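Local coordinates for protein O-methyltransferase, SAM-dependent (Legionella pneumophila subsp. pneumophila, PDB 3R3H) that probably transfers methyl groups from S-adenosylmethionine to hydroxyl groups of its substrates, as a class I O-methyltransferase whose substrate is not established, at residues T59-V64 with L80-D85; G68-Y73 with V88-I93; E134-F139 with L157-P162; F141-K146 with I168-W173. One frame throughout, in Å; residues are numbered along the deposited sequence.

Contact 1 of 4, residues T59-V64 with L80-D85; sequences TRAKKV and LALPDD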
loop_
_atom_site.group_PDB
_atom_site.type_symbol
_atom_site.label_atom_id
_atom_site.label_comp_id
_atom_site.label_asym_id
_atom_site.label_seq_id
_atom_site.Cartn_x
_atom_site.Cartn_y
_atom_site.Cartn_z
ATOM N N THR A 59 -2.415 8.248 7.804
ATOM C CA THR A 59 -3.755 8.783 7.983
ATOM C C THR A 59 -3.730 9.797 9.131
ATOM O O THR A 59 -4.523 10.742 9.164
ATOM C CB THR A 59 -4.763 7.651 8.346
ATOM O OG1 THR A 59 -4.901 6.754 7.240
ATOM C CG2 THR A 59 -6.124 8.221 8.691
ATOM N N ARG A 60 -2.797 9.591 10.061
ATOM C CA ARG A 60 -2.668 10.432 11.247
ATOM C C ARG A 60 -3.973 10.214 11.987
ATOM O O ARG A 60 -4.574 11.132 12.547
ATOM C CB ARG A 60 -2.489 11.892 10.845
ATOM C CG ARG A 60 -1.243 12.085 10.017
ATOM C CD ARG A 60 -1.106 13.469 9.439
ATOM N NE ARG A 60 -0.329 13.394 8.207
ATOM C CZ ARG A 60 0.195 14.431 7.567
ATOM N NH1 ARG A 60 0.034 15.658 8.041
ATOM N NH2 ARG A 60 0.884 14.228 6.451
ATOM N N ALA A 61 -4.384 8.951 11.969
ATOM C CA ALA A 61 -5.619 8.502 12.579
ATOM C C ALA A 61 -5.612 8.566 14.089
ATOM O O ALA A 61 -4.595 8.313 14.731
ATOM C CB ALA A 61 -5.928 7.080 12.128
ATOM N N LYS A 62 -6.775 8.913 14.630
ATOM C CA LYS A 62 -7.007 9.000 16.063
ATOM C C LYS A 62 -8.017 7.914 16.434
ATOM O O LYS A 62 -8.003 7.388 17.544
ATOM C CB LYS A 62 -7.574 10.382 16.425
ATOM C CG LYS A 62 -6.545 11.494 16.390
ATOM C CD LYS A 62 -5.569 11.367 17.550
ATOM C CE LYS A 62 -4.335 12.222 17.319
ATOM N NZ LYS A 62 -3.541 11.753 16.140
ATOM N N LYS A 63 -8.888 7.582 15.486
ATOM C CA LYS A 63 -9.918 6.581 15.709
ATOM C C LYS A 63 -9.961 5.591 14.535
ATOM O O LYS A 63 -10.053 5.979 13.367
ATOM C CB LYS A 63 -11.268 7.283 15.893
ATOM C CG LYS A 63 -12.329 6.453 16.602
ATOM C CD LYS A 63 -13.544 7.313 16.943
ATOM C CE LYS A 63 -14.625 6.504 17.657
ATOM N NZ LYS A 63 -15.765 7.364 18.134
ATOM N N VAL A 64 -9.884 4.307 14.865
ATOM C CA VAL A 64 -9.883 3.236 13.879
ATOM C C VAL A 64 -10.981 2.215 14.140
ATOM O O VAL A 64 -11.350 1.976 15.280
ATOM C CB VAL A 64 -8.516 2.528 13.877
ATOM C CG1 VAL A 64 -8.587 1.235 13.083
ATOM C CG2 VAL A 64 -7.470 3.458 13.281
ATOM N N LEU A 80 -1.031 -0.174 18.358
ATOM C CA LEU A 80 0.407 0.011 18.560
ATOM C C LEU A 80 0.916 1.132 17.675
ATOM O O LEU A 80 1.896 1.794 18.004
ATOM C CB LEU A 80 1.172 -1.265 18.222
ATOM C CG LEU A 80 1.171 -2.369 19.273
ATOM C CD1 LEU A 80 1.842 -3.603 18.693
ATOM C CD2 LEU A 80 1.917 -1.902 20.518
ATOM N N ALA A 81 0.246 1.334 16.545
ATOM C CA ALA A 81 0.629 2.368 15.598
ATOM C C ALA A 81 -0.189 3.628 15.852
ATOM O O ALA A 81 -0.096 4.603 15.116
ATOM C CB ALA A 81 0.412 1.868 14.181
ATOM N N LEU A 82 -0.987 3.598 16.910
ATOM C CA LEU A 82 -1.828 4.730 17.279
ATOM C C LEU A 82 -1.236 5.525 18.435
ATOM O O LEU A 82 -0.516 4.983 19.281
ATOM C CB LEU A 82 -3.229 4.250 17.687
ATOM C CG LEU A 82 -4.315 3.942 16.654
ATOM C CD1 LEU A 82 -5.587 3.491 17.346
ATOM C CD2 LEU A 82 -4.590 5.191 15.849
ATOM N N PRO A 83 -1.535 6.833 18.484
ATOM C CA PRO A 83 -1.013 7.668 19.571
ATOM C C PRO A 83 -1.807 7.430 20.872
ATOM O O PRO A 83 -2.949 6.965 20.836
ATOM C CB PRO A 83 -1.168 9.085 19.014
ATOM C CG PRO A 83 -2.382 8.977 18.149
ATOM C CD PRO A 83 -2.178 7.660 17.442
ATOM N N ASP A 84 -1.185 7.736 22.011
ATOM C CA ASP A 84 -1.787 7.563 23.339
ATOM C C ASP A 84 -3.280 7.914 23.441
ATOM O O ASP A 84 -4.044 7.196 24.085
ATOM C CB ASP A 84 -1.016 8.400 24.369
ATOM C CG ASP A 84 0.500 8.373 24.150
ATOM O OD1 ASP A 84 0.958 8.755 23.039
ATOM O OD2 ASP A 84 1.230 7.987 25.097
ATOM N N ASP A 85 -3.678 9.028 22.821
ATOM C CA ASP A 85 -5.070 9.507 22.830
ATOM C C ASP A 85 -5.973 8.818 21.799
ATOM O O ASP A 85 -7.194 9.019 21.795
ATOM C CB ASP A 85 -5.095 11.028 22.614
ATOM C CG ASP A 85 -4.409 11.456 21.312
ATOM O OD1 ASP A 85 -3.331 10.907 20.981
ATOM O OD2 ASP A 85 -4.948 12.353 20.622
#

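Contact 2 of 4, residues G68-Y73 with V88-I93; sequences GTFTGY and VITCDI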
loop_
_atom_site.group_PDB
_atom_site.type_symbol
_atom_site.label_atom_id
_atom_site.label_comp_id
_atom_site.label_asym_id
_atom_site.label_seq_id
_atom_site.Cartn_x
_atom_site.Cartn_y
_atom_site.Cartn_z
ATOM N N GLY A 68 -14.692 -8.291 11.627
ATOM C CA GLY A 68 -14.206 -9.588 11.202
ATOM C C GLY A 68 -14.288 -10.627 12.287
ATOM O O GLY A 68 -14.935 -10.426 13.315
ATOM N N THR A 69 -13.659 -11.764 12.034
ATOM C CA THR A 69 -13.626 -12.853 12.997
ATOM C C THR A 69 -12.142 -12.836 13.391
ATOM O O THR A 69 -11.257 -13.322 12.656
ATOM C CB THR A 69 -14.047 -14.199 12.358
ATOM O OG1 THR A 69 -13.038 -14.637 11.439
ATOM C CG2 THR A 69 -15.357 -14.032 11.603
ATOM N N PHE A 70 -11.895 -12.249 14.564
ATOM C CA PHE A 70 -10.549 -12.035 15.074
ATOM C C PHE A 70 -10.002 -12.830 16.243
ATOM O O PHE A 70 -10.739 -13.403 17.060
ATOM C CB PHE A 70 -10.403 -10.571 15.453
ATOM C CG PHE A 70 -10.786 -9.614 14.370
ATOM C CD1 PHE A 70 -10.119 -9.624 13.144
ATOM C CD2 PHE A 70 -11.753 -8.638 14.607
ATOM C CE1 PHE A 70 -10.398 -8.671 12.175
ATOM C CE2 PHE A 70 -12.048 -7.669 13.646
ATOM C CZ PHE A 70 -11.365 -7.685 12.426
ATOM N N THR A 71 -8.671 -12.811 16.307
ATOM C CA THR A 71 -7.908 -13.415 17.394
ATOM C C THR A 71 -7.540 -12.205 18.282
ATOM O O THR A 71 -7.269 -12.354 19.484
ATOM C CB THR A 71 -6.591 -14.101 16.904
ATOM O OG1 THR A 71 -5.819 -13.185 16.106
ATOM C CG2 THR A 71 -6.915 -15.372 16.119
ATOM N N GLY A 72 -7.562 -11.011 17.678
ATOM C CA GLY A 72 -7.241 -9.800 18.402
ATOM C C GLY A 72 -5.870 -9.280 18.028
ATOM O O GLY A 72 -5.374 -8.329 18.629
ATOM N N TYR A 73 -5.273 -9.907 17.011
ATOM C CA TYR A 73 -3.942 -9.553 16.500
ATOM C C TYR A 73 -3.941 -8.238 15.715
ATOM O O TYR A 73 -3.108 -7.355 15.976
ATOM C CB TYR A 73 -3.410 -10.686 15.614
ATOM C CG TYR A 73 -2.046 -10.448 14.997
ATOM C CD1 TYR A 73 -1.884 -9.607 13.894
ATOM C CD2 TYR A 73 -0.915 -11.056 15.524
ATOM C CE1 TYR A 73 -0.617 -9.380 13.331
ATOM C CE2 TYR A 73 0.356 -10.833 14.980
ATOM C CZ TYR A 73 0.500 -9.998 13.889
ATOM O OH TYR A 73 1.757 -9.779 13.384
ATOM N N VAL A 88 -9.040 2.219 19.020
ATOM C CA VAL A 88 -9.404 1.235 18.006
ATOM C C VAL A 88 -10.614 0.427 18.469
ATOM O O VAL A 88 -10.636 -0.108 19.566
ATOM C CB VAL A 88 -8.204 0.282 17.636
ATOM C CG1 VAL A 88 -7.266 0.129 18.795
ATOM C CG2 VAL A 88 -8.724 -1.088 17.189
ATOM N N ILE A 89 -11.642 0.379 17.632
ATOM C CA ILE A 89 -12.847 -0.374 17.939
ATOM C C ILE A 89 -12.848 -1.633 17.074
ATOM O O ILE A 89 -13.057 -1.569 15.866
ATOM C CB ILE A 89 -14.096 0.467 17.653
ATOM C CG1 ILE A 89 -14.141 1.631 18.638
ATOM C CG2 ILE A 89 -15.354 -0.400 17.744
ATOM C CD1 ILE A 89 -15.356 2.494 18.499
ATOM N N THR A 90 -12.567 -2.767 17.702
ATOM C CA THR A 90 -12.530 -4.049 17.020
ATOM C C THR A 90 -13.906 -4.697 17.187
ATOM O O THR A 90 -14.446 -4.749 18.294
ATOM C CB THR A 90 -11.397 -4.943 17.620
ATOM O OG1 THR A 90 -11.467 -6.267 17.081
ATOM C CG2 THR A 90 -11.526 -5.020 19.142
ATOM N N CYS A 91 -14.493 -5.156 16.084
ATOM C CA CYS A 91 -15.820 -5.772 16.142
ATOM C C CYS A 91 -15.666 -7.245 15.833
ATOM O O CYS A 91 -15.376 -7.598 14.685
ATOM C CB CYS A 91 -16.761 -5.126 15.110
ATOM S SG CYS A 91 -16.882 -3.277 15.156
ATOM N N ASP A 92 -15.831 -8.103 16.844
ATOM C CA ASP A 92 -15.695 -9.541 16.623
ATOM C C ASP A 92 -17.047 -10.247 16.503
ATOM O O ASP A 92 -17.772 -10.425 17.490
ATOM C CB ASP A 92 -14.858 -10.201 17.720
ATOM C CG ASP A 92 -14.448 -11.627 17.353
ATOM O OD1 ASP A 92 -13.952 -12.377 18.227
ATOM O OD2 ASP A 92 -14.617 -12.002 16.170
ATOM N N ILE A 93 -17.357 -10.642 15.266
ATOM C CA ILE A 93 -18.607 -11.304 14.907
ATOM C C ILE A 93 -18.545 -12.789 15.215
ATOM O O ILE A 93 -19.574 -13.465 15.284
ATOM C CB ILE A 93 -18.887 -11.129 13.416
ATOM C CG1 ILE A 93 -17.878 -11.942 12.604
ATOM C CG2 ILE A 93 -18.765 -9.659 13.056
ATOM C CD1 ILE A 93 -18.153 -11.991 11.130
#

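Contact 3 of 4, residues E134-F139 with L157-P162; sequences EHQFDF and LKLVTP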
loop_
_atom_site.group_PDB
_atom_site.type_symbol
_atom_site.label_atom_id
_atom_site.label_comp_id
_atom_site.label_asym_id
_atom_site.label_seq_id
_atom_site.Cartn_x
_atom_site.Cartn_y
_atom_site.Cartn_z
ATOM N N GLU A 134 -21.742 10.201 11.878
ATOM C CA GLU A 134 -21.130 9.672 10.668
ATOM C C GLU A 134 -19.609 9.732 10.446
ATOM O O GLU A 134 -18.976 8.697 10.266
ATOM C CB GLU A 134 -21.866 10.230 9.434
ATOM C CG GLU A 134 -23.260 9.577 9.223
ATOM C CD GLU A 134 -23.879 9.820 7.836
ATOM O OE1 GLU A 134 -23.141 10.226 6.908
ATOM O OE2 GLU A 134 -25.103 9.584 7.674
ATOM N N HIS A 135 -18.993 10.900 10.460
ATOM C CA HIS A 135 -17.561 10.906 10.185
ATOM C C HIS A 135 -16.696 10.780 11.428
ATOM O O HIS A 135 -16.177 11.757 11.955
ATOM C CB HIS A 135 -17.228 12.132 9.339
ATOM C CG HIS A 135 -18.028 12.196 8.069
ATOM N ND1 HIS A 135 -17.895 13.208 7.141
ATOM C CD2 HIS A 135 -18.984 11.367 7.582
ATOM C CE1 HIS A 135 -18.734 12.998 6.140
ATOM N NE2 HIS A 135 -19.408 11.888 6.384
ATOM N N GLN A 136 -16.550 9.529 11.860
ATOM C CA GLN A 136 -15.812 9.134 13.068
ATOM C C GLN A 136 -14.451 8.478 12.891
ATOM O O GLN A 136 -13.521 8.733 13.652
ATOM C CB GLN A 136 -16.628 8.133 13.868
ATOM C CG GLN A 136 -17.760 8.667 14.671
ATOM C CD GLN A 136 -18.458 7.537 15.397
ATOM O OE1 GLN A 136 -19.165 6.732 14.782
ATOM N NE2 GLN A 136 -18.243 7.451 16.709
ATOM N N PHE A 137 -14.356 7.596 11.913
ATOM C CA PHE A 137 -13.128 6.863 11.704
ATOM C C PHE A 137 -12.229 7.350 10.589
ATOM O O PHE A 137 -12.670 7.605 9.474
ATOM C CB PHE A 137 -13.471 5.388 11.515
ATOM C CG PHE A 137 -14.285 4.823 12.647
ATOM C CD1 PHE A 137 -13.686 4.534 13.870
ATOM C CD2 PHE A 137 -15.662 4.640 12.510
ATOM C CE1 PHE A 137 -14.438 4.075 14.943
ATOM C CE2 PHE A 137 -16.430 4.184 13.564
ATOM C CZ PHE A 137 -15.818 3.898 14.794
ATOM N N ASP A 138 -10.952 7.473 10.921
ATOM C CA ASP A 138 -9.929 7.918 9.993
ATOM C C ASP A 138 -9.470 6.718 9.182
ATOM O O ASP A 138 -8.949 6.861 8.080
ATOM C CB ASP A 138 -8.752 8.501 10.778
ATOM C CG ASP A 138 -9.140 9.730 11.577
ATOM O OD1 ASP A 138 -9.161 10.829 10.967
ATOM O OD2 ASP A 138 -9.443 9.598 12.792
ATOM N N PHE A 139 -9.652 5.530 9.745
ATOM C CA PHE A 139 -9.269 4.304 9.063
ATOM C C PHE A 139 -10.245 3.183 9.430
ATOM O O PHE A 139 -10.499 2.915 10.603
ATOM C CB PHE A 139 -7.833 3.896 9.420
ATOM C CG PHE A 139 -7.403 2.595 8.796
ATOM C CD1 PHE A 139 -7.251 2.481 7.423
ATOM C CD2 PHE A 139 -7.212 1.464 9.579
ATOM C CE1 PHE A 139 -6.920 1.252 6.834
ATOM C CE2 PHE A 139 -6.882 0.228 9.005
ATOM C CZ PHE A 139 -6.737 0.124 7.624
ATOM N N LEU A 157 -18.703 3.993 4.289
ATOM C CA LEU A 157 -18.648 5.262 3.571
ATOM C C LEU A 157 -19.263 6.382 4.406
ATOM O O LEU A 157 -18.900 7.549 4.257
ATOM C CB LEU A 157 -19.379 5.154 2.229
ATOM C CG LEU A 157 -18.704 4.301 1.150
ATOM C CD1 LEU A 157 -19.633 4.158 -0.030
ATOM C CD2 LEU A 157 -17.387 4.925 0.732
ATOM N N LYS A 158 -20.194 6.026 5.282
ATOM C CA LYS A 158 -20.825 7.016 6.137
ATOM C C LYS A 158 -19.961 7.220 7.383
ATOM O O LYS A 158 -19.845 8.339 7.881
ATOM C CB LYS A 158 -22.227 6.550 6.536
ATOM C CG LYS A 158 -23.014 5.940 5.387
ATOM C CD LYS A 158 -24.466 6.423 5.362
ATOM C CE LYS A 158 -25.382 5.614 6.267
ATOM N NZ LYS A 158 -25.687 4.253 5.723
ATOM N N LEU A 159 -19.336 6.137 7.849
ATOM C CA LEU A 159 -18.501 6.153 9.046
ATOM C C LEU A 159 -17.097 6.717 8.894
ATOM O O LEU A 159 -16.443 7.045 9.887
ATOM C CB LEU A 159 -18.392 4.743 9.627
ATOM C CG LEU A 159 -19.603 4.168 10.366
ATOM C CD1 LEU A 159 -19.294 2.772 10.843
ATOM C CD2 LEU A 159 -19.968 5.059 11.550
ATOM N N VAL A 160 -16.627 6.844 7.663
ATOM C CA VAL A 160 -15.275 7.339 7.454
ATOM C C VAL A 160 -15.102 8.860 7.389
ATOM O O VAL A 160 -16.021 9.613 7.052
ATOM C CB VAL A 160 -14.670 6.714 6.171
ATOM C CG1 VAL A 160 -15.105 7.502 4.962
ATOM C CG2 VAL A 160 -13.153 6.650 6.261
ATOM N N THR A 161 -13.893 9.281 7.730
ATOM C CA THR A 161 -13.468 10.671 7.720
ATOM C C THR A 161 -13.192 11.053 6.261
ATOM O O THR A 161 -12.831 10.194 5.451
ATOM C CB THR A 161 -12.189 10.804 8.570
ATOM O OG1 THR A 161 -12.566 10.893 9.944
ATOM C CG2 THR A 161 -11.358 12.014 8.173
ATOM N N PRO A 162 -13.387 12.336 5.897
ATOM C CA PRO A 162 -13.149 12.802 4.522
ATOM C C PRO A 162 -11.747 12.441 4.036
ATOM O O PRO A 162 -11.546 11.985 2.901
ATOM C CB PRO A 162 -13.350 14.302 4.638
ATOM C CG PRO A 162 -14.426 14.393 5.684
ATOM C CD PRO A 162 -13.940 13.424 6.726
#

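Contact 4 of 4, residues F141-K146 with I168-W173; sequences FIDADK and IDNIFW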
loop_
_atom_site.group_PDB
_atom_site.type_symbol
_atom_site.label_atom_id
_atom_site.label_comp_id
_atom_site.label_asym_id
_atom_site.label_seq_id
_atom_site.Cartn_x
_atom_site.Cartn_y
_atom_site.Cartn_z
ATOM N N PHE A 141 -11.231 -0.916 8.467
ATOM C CA PHE A 141 -10.760 -2.150 7.852
ATOM C C PHE A 141 -11.921 -3.145 7.862
ATOM O O PHE A 141 -12.561 -3.336 8.892
ATOM C CB PHE A 141 -9.566 -2.704 8.631
ATOM C CG PHE A 141 -9.150 -4.079 8.203
ATOM C CD1 PHE A 141 -8.870 -4.361 6.864
ATOM C CD2 PHE A 141 -9.027 -5.098 9.140
ATOM C CE1 PHE A 141 -8.474 -5.644 6.466
ATOM C CE2 PHE A 141 -8.632 -6.384 8.756
ATOM C CZ PHE A 141 -8.354 -6.656 7.413
ATOM N N ILE A 142 -12.192 -3.779 6.718
ATOM C CA ILE A 142 -13.309 -4.726 6.610
ATOM C C ILE A 142 -12.907 -6.155 6.246
ATOM O O ILE A 142 -12.346 -6.403 5.174
ATOM C CB ILE A 142 -14.344 -4.224 5.586
ATOM C CG1 ILE A 142 -14.717 -2.769 5.910
ATOM C CG2 ILE A 142 -15.564 -5.115 5.612
ATOM C CD1 ILE A 142 -15.608 -2.096 4.882
ATOM N N ASP A 143 -13.191 -7.091 7.149
ATOM C CA ASP A 143 -12.863 -8.496 6.933
ATOM C C ASP A 143 -13.965 -9.352 7.571
ATOM O O ASP A 143 -13.715 -10.489 8.004
ATOM C CB ASP A 143 -11.500 -8.818 7.562
ATOM C CG ASP A 143 -10.934 -10.157 7.099
ATOM O OD1 ASP A 143 -11.662 -10.876 6.373
ATOM O OD2 ASP A 143 -9.774 -10.496 7.467
ATOM N N ALA A 144 -15.183 -8.799 7.615
ATOM C CA ALA A 144 -16.331 -9.487 8.206
ATOM C C ALA A 144 -16.955 -10.463 7.217
ATOM O O ALA A 144 -16.374 -10.734 6.165
ATOM C CB ALA A 144 -17.360 -8.477 8.658
ATOM N N ASP A 145 -18.131 -10.993 7.547
ATOM C CA ASP A 145 -18.797 -11.951 6.661
ATOM C C ASP A 145 -19.103 -11.345 5.291
ATOM O O ASP A 145 -19.740 -10.281 5.173
ATOM C CB ASP A 145 -20.070 -12.504 7.308
ATOM C CG ASP A 145 -21.026 -11.420 7.751
ATOM O OD1 ASP A 145 -22.249 -11.676 7.690
ATOM O OD2 ASP A 145 -20.569 -10.331 8.173
ATOM N N LYS A 146 -18.631 -12.052 4.266
ATOM C CA LYS A 146 -18.739 -11.647 2.864
ATOM C C LYS A 146 -20.126 -11.325 2.317
ATOM O O LYS A 146 -20.255 -10.475 1.432
ATOM C CB LYS A 146 -18.088 -12.710 1.979
ATOM C CG LYS A 146 -16.786 -13.289 2.551
ATOM C CD LYS A 146 -15.779 -12.200 2.907
ATOM C CE LYS A 146 -14.767 -12.706 3.921
ATOM N NZ LYS A 146 -13.880 -11.625 4.439
ATOM N N ILE A 168 -10.543 -3.094 2.375
ATOM C CA ILE A 168 -11.450 -4.232 2.321
ATOM C C ILE A 168 -10.653 -5.451 1.879
ATOM O O ILE A 168 -9.970 -5.413 0.855
ATOM C CB ILE A 168 -12.617 -3.990 1.339
ATOM C CG1 ILE A 168 -13.429 -2.760 1.741
ATOM C CG2 ILE A 168 -13.555 -5.162 1.375
ATOM C CD1 ILE A 168 -12.940 -1.456 1.154
ATOM N N ASP A 169 -10.738 -6.531 2.652
ATOM C CA ASP A 169 -9.976 -7.738 2.347
ATOM C C ASP A 169 -10.720 -8.767 1.492
ATOM O O ASP A 169 -11.944 -8.694 1.332
ATOM C CB ASP A 169 -9.521 -8.393 3.654
ATOM C CG ASP A 169 -8.286 -9.267 3.478
ATOM O OD1 ASP A 169 -8.048 -10.129 4.358
ATOM O OD2 ASP A 169 -7.542 -9.089 2.471
ATOM N N ASN A 170 -9.956 -9.726 0.962
ATOM C CA ASN A 170 -10.456 -10.816 0.116
ATOM C C ASN A 170 -11.188 -10.335 -1.141
ATOM O O ASN A 170 -12.290 -10.806 -1.441
ATOM C CB ASN A 170 -11.401 -11.733 0.906
ATOM C CG ASN A 170 -10.835 -12.153 2.238
ATOM O OD1 ASN A 170 -11.209 -11.608 3.269
ATOM N ND2 ASN A 170 -9.925 -13.126 2.228
ATOM N N ILE A 171 -10.582 -9.405 -1.875
ATOM C CA ILE A 171 -11.197 -8.887 -3.093
ATOM C C ILE A 171 -11.257 -10.015 -4.138
ATOM O O ILE A 171 -12.237 -10.164 -4.881
ATOM C CB ILE A 171 -10.425 -7.650 -3.605
ATOM C CG1 ILE A 171 -10.494 -6.542 -2.547
ATOM C CG2 ILE A 171 -11.030 -7.146 -4.887
ATOM C CD1 ILE A 171 -11.889 -6.255 -2.053
ATOM N N PHE A 172 -10.203 -10.812 -4.185
ATOM C CA PHE A 172 -10.171 -11.962 -5.073
ATOM C C PHE A 172 -10.435 -13.067 -4.049
ATOM O O PHE A 172 -9.547 -13.420 -3.279
ATOM C CB PHE A 172 -8.778 -12.151 -5.677
ATOM C CG PHE A 172 -8.087 -10.862 -6.071
ATOM C CD1 PHE A 172 -8.760 -9.869 -6.794
ATOM C CD2 PHE A 172 -6.747 -10.662 -5.747
ATOM C CE1 PHE A 172 -8.103 -8.703 -7.182
ATOM C CE2 PHE A 172 -6.088 -9.504 -6.132
ATOM C CZ PHE A 172 -6.762 -8.522 -6.849
ATOM N N TRP A 173 -11.650 -13.590 -3.998
ATOM C CA TRP A 173 -11.978 -14.625 -3.020
ATOM C C TRP A 173 -11.225 -15.931 -3.330
ATOM O O TRP A 173 -11.834 -16.978 -3.531
ATOM C CB TRP A 173 -13.495 -14.847 -3.041
ATOM C CG TRP A 173 -14.101 -15.628 -1.902
ATOM C CD1 TRP A 173 -15.207 -16.418 -1.977
ATOM C CD2 TRP A 173 -13.717 -15.612 -0.511
ATOM N NE1 TRP A 173 -15.543 -16.893 -0.735
ATOM C CE2 TRP A 173 -14.647 -16.416 0.187
ATOM C CE3 TRP A 173 -12.677 -14.998 0.214
ATOM C CZ2 TRP A 173 -14.583 -16.624 1.565
ATOM C CZ3 TRP A 173 -12.611 -15.205 1.589
ATOM C CH2 TRP A 173 -13.561 -16.014 2.248
#

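Contact 1 of 4, residues T59-V64 with L80-D85
Lys62 and Leu82 carry this contact, with Asp85 as the third partner, at the end of the Rossmann-like methyltransferase sheet where strands 63-68 and 87-92 begin: the run leading into strand 63-68 meets the loop that follows helix 73-80 and precedes strand 87-92. Both segments lie at the start of the parallel strands of one beta-alpha-beta unit. No hydrogen bond joins them directly. Leu82 forms the buried half. Its CG stands beside the backbone N, anti to the carbonyl carbon (chi1 -82°), and brings CD2 to the other segment, 3.3 Å from Ala61 O and 4.2 Å from Val64 CG2. Ala61 CB adds a longer apolar touch on the same methyl, while Ile56 of helix 46-59 and Val88 pack against Leu82 from outside the pair. Lys62 forms the exposed half. Its chain, bent at chi2 (-71°) and again at chi4, runs obliquely past the carboxylate of Asp85 and lays its methylenes rather than its ammonium group there, with CD 3.3 Å from Asp85 OD2. The charges do not pair: Lys62 NZ remains 4.7 Å from Asp85 OD2, too far for a salt bridge, and any attraction across this exposed gap is probably weak. Beyond the carboxylate the lysine crosses the Pro83 ring at about a right angle, and its NZ ends 3.6 Å from Pro83 CG.

Contact 2 of 4, residues G68-Y73 with V88-I93
Gly68 and Asp92 pair in parallel at the ends of strands 63-68 and 87-92, where Ile93 N donates to Gly68 O (3.1 Å, 165°) and Gly68 N makes a weak bond to Cys91 O. This is the glycine-rich turn, GTFTGY here, that follows the first strand of the Rossmann-like methyltransferase fold and in the family lines the S-adenosylmethionine pocket. The turn is tied down by Asp92, whose chi1 of -167° swings the carboxylate across to it. Phe70 N reaches Asp92 OD2 at 3.2 Å from well above the carboxylate plane (61° out of it), and Asn94 N also donates to this oxygen, so two backbone N-H groups grip it. An acidic residue at this strand end commonly holds the cofactor ribose in relatives. The Phe70 ring folds back over its own turn, with Gly68 C 3.9 Å above the ring centre. Its CD2 and CE2 side comes obliquely to Thr90 OG1 and Cys91 O; that hydroxyl is hydrogen-bonded to Glu66. At the far end Thr69 and Ile93 meet through aliphatic carbons: Thr69 CG2 lies 3.4 Å from Ile93 CG1 and 3.5 Å from Ile93 CD1.

Contact 3 of 4, residues E134-F139 with L157-P162
Phe137 and Leu159 lie side by side and point the same way, the isobutyl group running along the edge of the aromatic ring: Leu159 CB sits in the ring plane, 4.0 Å from Phe137 CD2. One face of the ring is covered from within its own segment by Gln136 CB. Leu65 of strand 63-68 touches both Phe137 and Leu159. His135 turns toward the backbone instead. Val160 O lies over one face of the imidazole, 3.4 Å from His135 CG, whereas Lys158 O approaches its edge near the plane at CD2. The side chains of Pro162 and His135 cross at about a right angle, Pro162 CG 3.9 Å from His135 ND1. At the surface Glu134 runs obliquely over the methylenes of Lys158, its OE1 3.8 Å from Lys158 CB. The backbones pair in parallel at Phe137 and Val160, in the crossover that takes the Rossmann-like chain from strand 137-143 through helix 149-159 to strand 164-169. Phe137 N donates to Leu159 O (3.0 Å, 170°) and Thr161 N to Phe137 O (2.7 Å). Leu159 O also accepts Gln136 N, which comes from above its carbonyl plane. The junction of helix end and strand start is joined mainly by main-chain bonds, with apolar packing at Phe137 and Leu159; Glu134 and Lys158 form no salt bridge, and their attraction is probably weak.

Contact 4 of 4, residues F141-K146 with I168-W173
Lys146 NZ donates to Asn170 OD1 at 2.9 Å, coming from above the amide plane (45° out of it). The same ammonium group takes the carbonyl O of Ala144 and forms a weakly bonded salt bridge with Asp143 OD1; it thus lies between two acceptors that do not bond each other, Asp143 OD1 and Asn170 OD1. Tyr149 OH is a further partner. Asp143 and Asp169 lie alongside each other, Asp143 OD2 and Asp169 OD1 3.6 Å apart and the carboxylate planes nearly perpendicular (85°). Asp212 binds Asn170 ND2. These groups sit where parallel strands 137-143 and 164-169 of the Rossmann-like sheet end. In cation-dependent relatives such as catechol O-methyltransferase, a similar Asp-Asp-Asn set at these strand ends holds magnesium; the set here is consistent with such a site, although in this model Lys146 NZ bonds Asp143 OD1 and Asn170 OD1. The strands themselves are joined by Asp169 N to Ile142 O (3.0 Å, 173°). On one face of the sheet Ile142 CD1 packs on Ile168 CG1 at 3.9 Å, and helix 149-159 covers both residues. Trp173 crosses the lysine chain about at right angles: Lys146 CG lies over one indole face, toward its rim, and Lys146 CE is 3.9 Å from Trp173 CH2.

How the contacts relate
All four contacts reach one sheet, but contacts 2 and 4 lie nearer the centre of the molecule, their centres about 13 Å apart, while contacts 1 and 3 sit farther out and include exposed residues. Contacts 1 and 2 share the unit of strands 63-68 and 87-92; contacts 3 and 4 share strand 137-143 and its crossover to strand 164-169. Lys63 O and Asp138 N, 3.0 Å apart, link contact 1 to contact 3, and Ile93 CD1 of contact 2 packs on Ala144 and Asp145. The buried pair has carboxylates at strand ends, the pocket side in this family; of the outer pair, contact 1 rests on apolar and methylene contacts, whereas contact 3 is held chiefly by backbone bonds.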